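Local coordinates for protein putative NADPH-dependent oxidoreductase (PDB 3DB2) that is a putative NADPH-dependent oxidoreductase, probably a dehydrogenase that binds its dinucleotide cofactor in a Rossmann-fold domain, at residues 32-36 / 52-58. Numbering follows the deposited sequence.
Sequences LVTCY and CAGDATM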
loop_
_atom_site.group_PDB
_atom_site.type_symbol
_atom_site.label_atom_id
_atom_site.label_comp_id
_atom_site.label_asym_id
_atom_site.label_seq_id
_atom_site.Cartn_x
_atom_site.Cartn_y
_atom_site.Cartn_z
ATOM N N LEU C 32 -30.811 26.249 12.318
ATOM C CA LEU C 32 -31.669 25.372 11.528
ATOM C C LEU C 32 -33.112 25.888 11.564
ATOM O O LEU C 32 -33.725 25.871 12.631
ATOM C CB LEU C 32 -31.583 23.956 12.032
ATOM C CG LEU C 32 -32.217 22.743 11.377
ATOM C CD1 LEU C 32 -32.146 22.673 9.869
ATOM C CD2 LEU C 32 -31.535 21.476 11.915
ATOM N N VAL C 33 -33.595 26.302 10.407
ATOM C CA VAL C 33 -34.902 26.871 10.148
ATOM C C VAL C 33 -35.931 25.824 9.746
ATOM O O VAL C 33 -37.039 25.685 10.286
ATOM C CB VAL C 33 -34.818 27.901 8.992
ATOM C CG1 VAL C 33 -36.212 28.424 8.674
ATOM C CG2 VAL C 33 -33.882 29.050 9.288
ATOM N N THR C 34 -35.612 24.985 8.753
ATOM C CA THR C 34 -36.593 24.025 8.284
ATOM C C THR C 34 -35.881 22.818 7.695
ATOM O O THR C 34 -34.647 22.730 7.659
ATOM C CB THR C 34 -37.555 24.703 7.286
ATOM O OG1 THR C 34 -38.662 23.843 7.024
ATOM C CG2 THR C 34 -36.858 25.000 5.969
ATOM N N CYS C 35 -36.678 21.869 7.243
ATOM C CA CYS C 35 -36.240 20.633 6.631
ATOM C C CYS C 35 -37.249 20.150 5.598
ATOM O O CYS C 35 -38.466 20.444 5.588
ATOM C CB CYS C 35 -35.973 19.617 7.739
ATOM S SG CYS C 35 -37.503 18.873 8.405
ATOM N N TYR C 36 -36.730 19.380 4.651
ATOM C CA TYR C 36 -37.524 18.721 3.617
ATOM C C TYR C 36 -37.034 17.284 3.445
ATOM O O TYR C 36 -35.835 17.073 3.468
ATOM C CB TYR C 36 -37.446 19.514 2.310
ATOM C CG TYR C 36 -38.214 18.815 1.213
ATOM C CD1 TYR C 36 -39.597 18.890 1.141
ATOM C CD2 TYR C 36 -37.529 18.073 0.259
ATOM C CE1 TYR C 36 -40.299 18.242 0.134
ATOM C CE2 TYR C 36 -38.216 17.423 -0.752
ATOM C CZ TYR C 36 -39.591 17.515 -0.809
ATOM O OH TYR C 36 -40.267 16.857 -1.816
ATOM N N CYS C 52 -37.196 22.366 14.253
ATOM C CA CYS C 52 -37.286 23.398 13.209
ATOM C C CYS C 52 -38.638 23.209 12.527
ATOM O O CYS C 52 -39.409 22.386 13.053
ATOM C CB CYS C 52 -36.115 23.251 12.260
ATOM S SG CYS C 52 -35.876 21.576 11.613
ATOM N N ALA C 53 -38.888 23.914 11.430
ATOM C CA ALA C 53 -40.041 23.679 10.594
ATOM C C ALA C 53 -39.787 22.488 9.670
ATOM O O ALA C 53 -38.696 21.964 9.482
ATOM C CB ALA C 53 -40.424 24.903 9.760
ATOM N N GLY C 54 -40.844 22.011 9.050
ATOM C CA GLY C 54 -40.811 21.016 7.989
ATOM C C GLY C 54 -41.605 21.610 6.823
ATOM O O GLY C 54 -42.599 22.322 7.004
ATOM N N ASP C 55 -41.177 21.350 5.598
ATOM C CA ASP C 55 -41.922 21.917 4.466
ATOM C C ASP C 55 -42.445 20.775 3.616
ATOM O O ASP C 55 -41.750 19.795 3.354
ATOM C CB ASP C 55 -41.000 22.877 3.739
ATOM C CG ASP C 55 -40.935 24.232 4.412
ATOM O OD1 ASP C 55 -42.015 24.806 4.610
ATOM O OD2 ASP C 55 -39.835 24.731 4.726
ATOM N N ALA C 56 -43.696 20.878 3.173
ATOM C CA ALA C 56 -44.322 19.840 2.366
ATOM C C ALA C 56 -43.725 19.775 0.963
ATOM O O ALA C 56 -43.735 18.720 0.328
ATOM C CB ALA C 56 -45.818 20.083 2.293
ATOM N N THR C 57 -43.231 20.901 0.466
ATOM C CA THR C 57 -42.725 20.974 -0.898
ATOM C C THR C 57 -41.401 21.733 -0.944
ATOM O O THR C 57 -41.103 22.557 -0.071
ATOM C CB THR C 57 -43.784 21.659 -1.775
ATOM O OG1 THR C 57 -44.240 22.846 -1.116
ATOM C CG2 THR C 57 -45.039 20.800 -1.884
HETATM N N MSE C 58 -40.605 21.467 -1.966
HETATM C CA MSE C 58 -39.306 22.155 -2.066
HETATM C C MSE C 58 -39.545 23.648 -2.247
HETATM O O MSE C 58 -38.776 24.468 -1.767
HETATM C CB MSE C 58 -38.549 21.592 -3.280
HETATM C CG MSE C 58 -37.685 20.378 -2.938
HETATM SE SE MSE C 58 -36.354 20.785 -1.567
HETATM C CE MSE C 58 -35.104 21.685 -2.766
HETATM O O HOH W 1 -43.057 16.874 -1.848
#
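Segment 32-36, the end of strand 30-36, meets segment 52-58 in a short, weakly bonded parallel pairing at one margin of the Rossmann sheet, the two joined through helix 40-50. Two backbone hydrogen bonds hold it, Ala53 N to Val33 O (2.8 Å) and Asp55 N to Cys35 O (2.9 Å). With chi1 at -169°, Thr34 turns OG1 toward Asp55 and donates a hydrogen bond to OD2 (2.7 Å), approaching from above the carboxylate plane; Arg64 forms a salt bridge with the same oxygen, which probably steadies its negative charge. At the other end, Cys52 SG rests against Leu32 CG (3.8 Å). The Tyr36 ring reaches past the pairing to the start of helix 58-62, where selenomethionine Met58, bent at chi2 and chi3, lays CG over one face, 4.0 Å from the ring centroid; its SE lies oblique to the ring, nearest CD2, a Met-aromatic contact. Asp55 O lies at the ring edge, 3.2 Å from CD1, and a water links Tyr36 OH to Ala56 O. With an alanine in place of Tyr36, Met58 would probably lose its aromatic surface and the water its hydroxyl mate. The arrangement is a beta-alpha-beta crossover of a classical Rossmann fold, its last strand at the sheet edge.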